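Local coordinates for protein putative citrate lyase (Ralstonia eutropha, PDB 3QQW) that probably acts as a magnesium-dependent lyase of the citrate lyase family, perhaps splitting (S)-citramalyl-CoA, on a TIM-barrel scaffold, at residues Val48-Cys53 / His82-Ala87; Gln99-Ile104 / Arg131-Val136; Ala113-Pro118 / Lys144-His149. All blocks are in the same frame, centred on the assembly; numbering follows the deposited sequence. Where two conformers were deposited one is given.

Interactions 1 and 3 each join two neighbouring parallel strands of one closed barrel, while interaction 2 pairs two helices of the outer layer, still a buried contact, its centre about 19 Å from the chain centre against 9 Å for the other two. The strand contacts combine backbone ladders with polar groups on the barrel-interior side: a salt bridge in interaction 1, a stacked tyrosine-histidine pair in interaction 3. The two meet where strands 85-88 and 115-117 lie side by side, and Thr52 OG1 reaches Tyr114 OH. Interaction 2 is valine, isoleucine and tyrosine-ring packing beside one tyrosine-aspartate bond; its Ile133 rests on Ile115 and Val146 of interaction 3.

Interaction 1: Val48-Cys53 / His82-Ala87; sequences VFDVTC and HGRAGA
With CG set beside the backbone N (chi1 -76°), Arg84 starts out toward Asp50, whose own CG also lies beside its backbone N, and further bends at chi2 and chi3 turn the guanidinium onto the carboxylate. It grips side-on with two nitrogens, one to each oxygen: Arg84 NE to Asp50 OD1 at 2.7 Å and Arg84 NH2 to Asp50 OD2 at 2.8 Å. Both acceptors lie almost in the guanidinium plane and both bonds are nearly straight, but the carboxylate is turned by 50°, and its oxygens are met from above their own plane. Two linked bonds fix the rotation of both groups. Asp50 OD2 makes a second salt bridge, with Arg251 of the last barrel strand.

Beyond the salt bridge the strands run parallel. Val51 N donates to Arg84 O (2.8 Å), Val51 O receives Gly86 N (2.7 Å), and Cys53 N reaches Gly86 O (2.8 Å). Val51, Cys53, Ala85 and Ala87 face the surrounding helices; the valine and Ala85 meet with their CB atoms 4.4 Å apart. Thr52 lies on the other, interior face, where Gly86 has no side chain; its OG1 bonds to Tyr114 and Glu26.

The segments belong to the beta-alpha-beta unit of strand 49-54, helix 64-76 and strand 85-88, within a TIM barrel. From helix 64-76, Val71 and Ile75 both cover Cys53, Ile75 also touches Ala85, and Val71 touches Ala87, while helix 32-45 covers Val51 through Ala38 and Gln42. Strand 25-29 pairs with the far edge of 49-54, and strand 115-117 continues the barrel beyond 85-88.

Interaction 2: Gln99-Ile104 / Arg131-Val136; sequences QDVDII and RYIGDV
Two successive helices of the TIM barrel's outer layer, 97-107 and 123-139, pack here side by side, their short segments running 27° from parallel with axes 9.8 Å apart. Val101 carries the apolar part, pointing at the partner helix between Tyr132, Ile133 and Val136. Its two methyl groups divide the work: Val101 CG1 lies 3.8 Å from Tyr132 CD2 and 3.9 Å from Val136 CG2, whereas Val101 CG2 touches Ile133 CG1 at 3.9 Å. The valine and tyrosine side chains lie alongside each other with opposite headings.

Tyr132, with CG anti to the backbone N (chi1 -171°), reaches across to helix 97-107. There its OH donates a hydrogen bond to Asp102 OD1, modelled at 2.5 Å, a shortness of doubtful weight at this resolution. The aspartate oxygen sits at the ring edge, near its plane, while the carboxylate is rotated 45° from the ring. Val136 CG2 lies beside the same oxygen, 3.6 Å from Asp102 OD1. The tyrosine ring is framed further by Arg98, in a cation-pi contact, and by Trp97, whose plane is nearly perpendicular to it.

One polar bond thus ties the two helices beside a buried valine-isoleucine seam. The carboxylate would probably polarise the phenol O-H, drawing its proton toward Asp102 OD1.

Interaction 3: Ala113-Pro118 / Lys144-His149; sequences AYITVP and KPVPVH
Tyr114 and His149 stack on the barrel-interior side of segments 113-118 and 144-149, offset, with centroids 3.9 Å apart and planes only 7° from parallel. His149 CE1 sits over the centre of the phenol ring, and His149 NE2 comes within 3.4 Å of Tyr114 CG. The tyrosine reaches this place with CG between backbone N and carbonyl carbon, chi1 54°.

The polar atoms of both rings are satisfied. Tyr114 OH bonds to Thr52 OG1 on strand 49-54, and His149 NE2 to Glu171 OE2 on strand 170-175. His149 ND1 meets a water in the plane of its ring at 2.8 Å, besides a weak bond to Glu26. That water also accepts from Thr116 OG1 at 2.5 Å, bridging the two strands.

The parallel backbone ladder uses Ile115 N to Pro147 O (3.1 Å), His149 N to Ile115 O (2.8 Å) and Val117 N to His149 O (2.8 Å). Pro147 has no amide hydrogen to give; its CD packs 3.2 Å from Ala113 O. On the helix-facing side, Ile115 packs on Val146 and Val117 on Val148, beneath Ile133 and Val129 of helix 123-139.

The stack, the in-plane water and the bond to Glu171 together restrain the imidazole's tilt and rotation. These groups form part of a polar barrel interior, where Thr116 lies close to Arg88, predicted to bind substrate.

Interaction 1: Val48-Cys53 / His82-Ala87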
loop_
_atom_site.group_PDB
_atom_site.type_symbol
_atom_site.label_atom_id
_atom_site.label_comp_id
_atom_site.label_asym_id
_atom_site.label_seq_id
_atom_site.Cartn_x
_atom_site.Cartn_y
_atom_site.Cartn_z
ATOM N N VAL C 48 -9.501 16.385 -28.388
ATOM C CA VAL C 48 -9.924 15.258 -27.513
ATOM C C VAL C 48 -8.688 14.497 -27.042
ATOM O O VAL C 48 -8.766 13.678 -26.135
ATOM C CB VAL C 48 -10.981 14.304 -28.154
ATOM C CG1 VAL C 48 -12.272 15.050 -28.451
ATOM C CG2 VAL C 48 -10.444 13.591 -29.394
ATOM N N PHE C 49 -7.542 14.787 -27.657
ATOM C CA PHE C 49 -6.266 14.203 -27.286
ATOM C C PHE C 49 -5.158 15.253 -27.394
ATOM O O PHE C 49 -5.229 16.164 -28.238
ATOM C CB PHE C 49 -5.932 12.966 -28.143
ATOM C CG PHE C 49 -5.590 13.263 -29.587
ATOM C CD1 PHE C 49 -6.594 13.462 -30.535
ATOM C CD2 PHE C 49 -4.267 13.292 -30.010
ATOM C CE1 PHE C 49 -6.272 13.701 -31.872
ATOM C CE2 PHE C 49 -3.949 13.550 -31.348
ATOM C CZ PHE C 49 -4.953 13.739 -32.270
ATOM N N ASP C 50 -4.151 15.123 -26.518
ATOM C CA ASP C 50 -2.960 15.939 -26.544
ATOM C C ASP C 50 -1.889 15.232 -27.373
ATOM O O ASP C 50 -1.943 14.025 -27.544
ATOM C CB ASP C 50 -2.452 16.203 -25.127
ATOM C CG ASP C 50 -3.287 17.157 -24.310
ATOM O OD1 ASP C 50 -4.017 17.994 -24.919
ATOM O OD2 ASP C 50 -3.165 17.127 -23.070
ATOM N N VAL C 51 -0.913 15.980 -27.889
ATOM C CA VAL C 51 0.181 15.391 -28.653
ATOM C C VAL C 51 1.465 15.591 -27.868
ATOM O O VAL C 51 1.784 16.709 -27.484
ATOM C CB VAL C 51 0.266 15.988 -30.073
ATOM C CG1 VAL C 51 1.478 15.462 -30.827
ATOM C CG2 VAL C 51 -1.005 15.708 -30.852
ATOM N N THR C 52 2.209 14.522 -27.631
ATOM C CA THR C 52 3.519 14.641 -27.022
ATOM C C THR C 52 4.561 14.411 -28.096
ATOM O O THR C 52 4.612 13.342 -28.704
ATOM C CB THR C 52 3.726 13.714 -25.796
ATOM O OG1 THR C 52 2.667 13.927 -24.878
ATOM C CG2 THR C 52 5.039 13.991 -25.087
ATOM N N CYS C 53 5.361 15.436 -28.353
ATOM C CA CYS C 53 6.490 15.363 -29.278
ATOM C C CYS C 53 7.594 14.725 -28.515
ATOM O O CYS C 53 8.071 15.261 -27.507
ATOM C CB CYS C 53 6.871 16.741 -29.802
ATOM S SG CYS C 53 5.485 17.656 -30.495
ATOM N N HIS C 82 -4.471 23.741 -32.126
ATOM C CA HIS C 82 -5.117 23.718 -30.817
ATOM C C HIS C 82 -4.197 24.008 -29.635
ATOM O O HIS C 82 -4.710 24.206 -28.537
ATOM C CB HIS C 82 -5.854 22.383 -30.610
ATOM C CG HIS C 82 -7.045 22.268 -31.510
ATOM N ND1 HIS C 82 -8.178 23.042 -31.316
ATOM C CD2 HIS C 82 -7.221 21.518 -32.621
ATOM C CE1 HIS C 82 -9.009 22.717 -32.295
ATOM N NE2 HIS C 82 -8.473 21.819 -33.108
ATOM N N GLY C 83 -2.884 24.084 -29.860
ATOM C CA GLY C 83 -1.917 24.392 -28.811
ATOM C C GLY C 83 -1.888 23.330 -27.737
ATOM O O GLY C 83 -1.610 23.628 -26.578
ATOM N N ARG C 84 -2.155 22.082 -28.134
ATOM C CA ARG C 84 -2.266 20.916 -27.245
ATOM C C ARG C 84 -1.194 19.914 -27.581
ATOM O O ARG C 84 -1.421 18.689 -27.615
ATOM C CB ARG C 84 -3.699 20.294 -27.323
ATOM C CG ARG C 84 -4.780 21.102 -26.545
ATOM C CD ARG C 84 -4.383 21.624 -25.151
ATOM N NE ARG C 84 -3.807 20.586 -24.273
ATOM C CZ ARG C 84 -3.081 20.835 -23.181
ATOM N NH1 ARG C 84 -2.837 22.082 -22.809
ATOM N NH2 ARG C 84 -2.581 19.835 -22.462
ATOM N N ALA C 85 -0.006 20.461 -27.791
ATOM C CA ALA C 85 1.204 19.751 -28.137
ATOM C C ALA C 85 2.289 20.048 -27.091
ATOM O O ALA C 85 2.684 21.200 -26.904
ATOM C CB ALA C 85 1.656 20.173 -29.529
ATOM N N GLY C 86 2.674 19.009 -26.354
ATOM C CA GLY C 86 3.724 19.061 -25.342
ATOM C C GLY C 86 4.948 18.317 -25.840
ATOM O O GLY C 86 4.961 17.823 -26.973
ATOM N N ALA C 87 5.978 18.209 -25.008
ATOM C CA ALA C 87 7.192 17.508 -25.407
ATOM C C ALA C 87 7.746 16.657 -24.294
ATOM O O ALA C 87 7.737 17.070 -23.143
ATOM C CB ALA C 87 8.252 18.500 -25.861
#

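Interaction 2: Gln99-Ile104 / Arg131-Val136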
loop_
_atom_site.group_PDB
_atom_site.type_symbol
_atom_site.label_atom_id
_atom_site.label_comp_id
_atom_site.label_asym_id
_atom_site.label_seq_id
_atom_site.Cartn_x
_atom_site.Cartn_y
_atom_site.Cartn_z
ATOM N N GLN C 99 19.331 21.153 -22.334
ATOM C CA GLN C 99 19.369 21.616 -23.721
ATOM C C GLN C 99 17.984 21.453 -24.366
ATOM O O GLN C 99 17.538 22.372 -25.043
ATOM C CB GLN C 99 20.448 20.863 -24.505
ATOM C CG GLN C 99 20.619 21.342 -25.943
ATOM C CD GLN C 99 21.690 20.560 -26.645
ATOM O OE1 GLN C 99 21.428 19.501 -27.225
ATOM N NE2 GLN C 99 22.920 21.056 -26.582
ATOM N N ASP C 100 17.294 20.321 -24.119
ATOM C CA ASP C 100 15.924 20.095 -24.614
ATOM C C ASP C 100 15.005 21.175 -24.093
ATOM O O ASP C 100 14.223 21.717 -24.845
ATOM C CB ASP C 100 15.365 18.727 -24.176
ATOM C CG ASP C 100 16.025 17.470 -24.715
ATOM O OD1 ASP C 100 16.672 17.543 -25.790
ATOM O OD2 ASP C 100 15.854 16.399 -24.087
ATOM N N VAL C 101 15.120 21.500 -22.797
ATOM C CA VAL C 101 14.308 22.524 -22.121
ATOM C C VAL C 101 14.629 23.884 -22.744
ATOM O O VAL C 101 13.703 24.566 -23.192
ATOM C CB VAL C 101 14.495 22.501 -20.583
ATOM C CG1 VAL C 101 13.837 23.711 -19.930
ATOM C CG2 VAL C 101 13.939 21.207 -19.990
ATOM N N ASP C 102 15.929 24.247 -22.839
ATOM C CA ASP C 102 16.342 25.516 -23.454
ATOM C C ASP C 102 15.740 25.692 -24.849
ATOM O O ASP C 102 15.050 26.674 -25.100
ATOM C CB ASP C 102 17.869 25.604 -23.564
ATOM C CG ASP C 102 18.624 25.552 -22.264
ATOM O OD1 ASP C 102 17.985 25.737 -21.197
ATOM O OD2 ASP C 102 19.858 25.303 -22.306
ATOM N N ILE C 103 15.950 24.710 -25.733
ATOM C CA ILE C 103 15.493 24.767 -27.124
ATOM C C ILE C 103 13.964 24.799 -27.235
ATOM O O ILE C 103 13.433 25.643 -27.955
ATOM C CB ILE C 103 16.098 23.597 -27.968
ATOM C CG1 ILE C 103 17.648 23.717 -28.062
ATOM C CG2 ILE C 103 15.472 23.554 -29.355
ATOM C CD1 ILE C 103 18.324 22.433 -28.556
ATOM N N ILE C 104 13.271 23.876 -26.544
ATOM C CA ILE C 104 11.819 23.771 -26.652
ATOM C C ILE C 104 11.104 24.958 -25.968
ATOM O O ILE C 104 10.238 25.552 -26.587
ATOM C CB ILE C 104 11.298 22.390 -26.182
ATOM C CG1 ILE C 104 11.886 21.286 -27.094
ATOM C CG2 ILE C 104 9.748 22.339 -26.204
ATOM C CD1 ILE C 104 11.843 19.872 -26.526
ATOM N N ARG C 131 12.318 23.279 -11.430
ATOM C CA ARG C 131 12.970 24.540 -11.105
ATOM C C ARG C 131 13.666 25.096 -12.367
ATOM O O ARG C 131 13.599 26.293 -12.634
ATOM C CB ARG C 131 13.965 24.282 -9.958
ATOM C CG ARG C 131 14.682 25.487 -9.371
ATOM C CD ARG C 131 15.327 25.109 -8.039
ATOM N NE ARG C 131 16.490 24.215 -8.174
ATOM C CZ ARG C 131 16.563 22.971 -7.703
ATOM N NH1 ARG C 131 15.543 22.441 -7.041
ATOM N NH2 ARG C 131 17.656 22.251 -7.885
ATOM N N TYR C 132 14.344 24.204 -13.136
ATOM C CA TYR C 132 15.064 24.600 -14.337
ATOM C C TYR C 132 14.085 25.060 -15.425
ATOM O O TYR C 132 14.319 26.101 -16.022
ATOM C CB TYR C 132 15.989 23.473 -14.845
ATOM C CG TYR C 132 16.891 23.948 -15.966
ATOM C CD1 TYR C 132 18.007 24.735 -15.699
ATOM C CD2 TYR C 132 16.581 23.684 -17.302
ATOM C CE1 TYR C 132 18.799 25.235 -16.727
ATOM C CE2 TYR C 132 17.377 24.163 -18.337
ATOM C CZ TYR C 132 18.477 24.948 -18.046
ATOM O OH TYR C 132 19.251 25.424 -19.069
ATOM N N ILE C 133 12.989 24.315 -15.649
ATOM C CA ILE C 133 11.911 24.643 -16.606
ATOM C C ILE C 133 11.331 26.018 -16.237
ATOM O O ILE C 133 11.202 26.846 -17.122
ATOM C CB ILE C 133 10.815 23.535 -16.661
ATOM C CG1 ILE C 133 11.382 22.193 -17.201
ATOM C CG2 ILE C 133 9.601 23.956 -17.485
ATOM C CD1 ILE C 133 10.490 20.965 -16.911
ATOM N N GLY C 134 11.095 26.267 -14.936
ATOM C CA GLY C 134 10.596 27.528 -14.404
ATOM C C GLY C 134 11.495 28.697 -14.746
ATOM O O GLY C 134 11.009 29.743 -15.208
ATOM N N ASP C 135 12.825 28.515 -14.558
ATOM C CA ASP C 135 13.821 29.543 -14.858
ATOM C C ASP C 135 13.814 29.900 -16.339
ATOM O O ASP C 135 13.774 31.084 -16.698
ATOM C CB ASP C 135 15.227 29.081 -14.441
ATOM C CG ASP C 135 15.479 28.968 -12.958
ATOM O OD1 ASP C 135 14.711 29.578 -12.178
ATOM O OD2 ASP C 135 16.465 28.291 -12.578
ATOM N N VAL C 136 13.816 28.877 -17.196
ATOM C CA VAL C 136 13.811 29.032 -18.661
ATOM C C VAL C 136 12.459 29.664 -19.109
ATOM O O VAL C 136 12.468 30.595 -19.932
ATOM C CB VAL C 136 14.144 27.699 -19.400
ATOM C CG1 VAL C 136 14.174 27.925 -20.901
ATOM C CG2 VAL C 136 15.494 27.131 -18.935
#

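Interaction 3: Ala113-Pro118 / Lys144-His149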
loop_
_atom_site.group_PDB
_atom_site.type_symbol
_atom_site.label_atom_id
_atom_site.label_comp_id
_atom_site.label_asym_id
_atom_site.label_seq_id
_atom_site.Cartn_x
_atom_site.Cartn_y
_atom_site.Cartn_z
ATOM N N ALA C 113 2.353 23.172 -24.403
ATOM C CA ALA C 113 1.270 22.776 -23.512
ATOM C C ALA C 113 1.802 22.211 -22.184
ATOM O O ALA C 113 1.197 22.450 -21.134
ATOM C CB ALA C 113 0.380 21.748 -24.196
ATOM N N TYR C 114 2.910 21.449 -22.240
ATOM C CA TYR C 114 3.528 20.788 -21.093
ATOM C C TYR C 114 4.871 20.183 -21.459
ATOM O O TYR C 114 5.187 20.011 -22.644
ATOM C CB TYR C 114 2.616 19.667 -20.517
ATOM C CG TYR C 114 2.187 18.656 -21.544
ATOM C CD1 TYR C 114 2.972 17.537 -21.825
ATOM C CD2 TYR C 114 0.990 18.808 -22.241
ATOM C CE1 TYR C 114 2.593 16.613 -22.801
ATOM C CE2 TYR C 114 0.609 17.899 -23.227
ATOM C CZ TYR C 114 1.413 16.805 -23.502
ATOM O OH TYR C 114 1.014 15.893 -24.450
ATOM N N ILE C 115 5.630 19.792 -20.423
ATOM C CA ILE C 115 6.877 19.061 -20.576
ATOM C C ILE C 115 6.707 17.761 -19.805
ATOM O O ILE C 115 6.295 17.766 -18.641
ATOM C CB ILE C 115 8.128 19.870 -20.137
ATOM C CG1 ILE C 115 8.459 20.926 -21.194
ATOM C CG2 ILE C 115 9.340 18.958 -19.877
ATOM C CD1 ILE C 115 9.311 21.985 -20.691
ATOM N N THR C 116 6.996 16.649 -20.478
ATOM C CA THR C 116 6.967 15.314 -19.905
ATOM C C THR C 116 8.400 14.982 -19.491
ATOM O O THR C 116 9.327 15.056 -20.308
ATOM C CB THR C 116 6.335 14.341 -20.862
ATOM O OG1 THR C 116 4.990 14.756 -21.086
ATOM C CG2 THR C 116 6.338 12.924 -20.329
ATOM N N VAL C 117 8.574 14.687 -18.197
ATOM C CA VAL C 117 9.876 14.377 -17.590
ATOM C C VAL C 117 9.930 12.863 -17.323
ATOM O O VAL C 117 9.163 12.337 -16.502
ATOM C CB VAL C 117 10.107 15.214 -16.302
ATOM C CG1 VAL C 117 11.451 14.908 -15.661
ATOM C CG2 VAL C 117 9.947 16.698 -16.568
ATOM N N PRO C 118 10.872 12.159 -17.959
ATOM C CA PRO C 118 10.916 10.703 -17.793
ATOM C C PRO C 118 11.996 10.205 -16.833
ATOM O O PRO C 118 12.964 10.909 -16.549
ATOM C CB PRO C 118 11.255 10.227 -19.205
ATOM C CG PRO C 118 12.146 11.296 -19.731
ATOM C CD PRO C 118 11.811 12.594 -19.010
ATOM N N LYS C 144 2.419 32.371 -17.384
ATOM C CA LYS C 144 2.024 31.217 -16.600
ATOM C C LYS C 144 3.118 30.151 -16.690
ATOM O O LYS C 144 3.779 30.039 -17.737
ATOM C CB LYS C 144 0.639 30.687 -17.012
ATOM C CG LYS C 144 0.479 30.208 -18.437
ATOM C CD LYS C 144 -0.939 29.643 -18.671
ATOM N N PRO C 145 3.364 29.376 -15.602
ATOM C CA PRO C 145 4.400 28.327 -15.678
ATOM C C PRO C 145 4.015 27.205 -16.624
ATOM O O PRO C 145 2.829 26.976 -16.870
ATOM C CB PRO C 145 4.516 27.834 -14.236
ATOM C CG PRO C 145 3.738 28.803 -13.403
ATOM C CD PRO C 145 2.691 29.371 -14.291
ATOM N N VAL C 146 5.030 26.540 -17.200
ATOM C CA VAL C 146 4.849 25.405 -18.121
ATOM C C VAL C 146 4.413 24.199 -17.263
ATOM O O VAL C 146 5.164 23.809 -16.361
ATOM C CB VAL C 146 6.143 25.078 -18.935
ATOM C CG1 VAL C 146 5.957 23.880 -19.856
ATOM C CG2 VAL C 146 6.632 26.271 -19.716
ATOM N N PRO C 147 3.206 23.630 -17.497
ATOM C CA PRO C 147 2.775 22.450 -16.723
ATOM C C PRO C 147 3.705 21.276 -16.968
ATOM O O PRO C 147 4.278 21.157 -18.037
ATOM C CB PRO C 147 1.370 22.173 -17.255
ATOM C CG PRO C 147 0.931 23.460 -17.898
ATOM C CD PRO C 147 2.192 23.992 -18.504
ATOM N N VAL C 148 3.907 20.455 -15.957
ATOM C CA VAL C 148 4.822 19.316 -16.021
ATOM C C VAL C 148 4.054 18.001 -15.828
ATOM O O VAL C 148 3.118 17.921 -15.022
ATOM C CB VAL C 148 5.967 19.478 -14.969
ATOM C CG1 VAL C 148 6.936 18.316 -15.022
ATOM C CG2 VAL C 148 6.709 20.800 -15.160
ATOM N N HIS C 149 4.464 16.989 -16.605
ATOM C CA HIS C 149 3.996 15.599 -16.567
ATOM C C HIS C 149 5.171 14.785 -16.111
ATOM O O HIS C 149 6.243 14.856 -16.728
ATOM C CB HIS C 149 3.483 15.118 -17.926
ATOM C CG HIS C 149 2.264 15.822 -18.447
ATOM N ND1 HIS C 149 1.555 15.310 -19.521
ATOM C CD2 HIS C 149 1.685 16.987 -18.054
ATOM C CE1 HIS C 149 0.572 16.167 -19.746
ATOM N NE2 HIS C 149 0.611 17.198 -18.883
HETATM O O HOH W 1 3.122 13.260 -20.537
#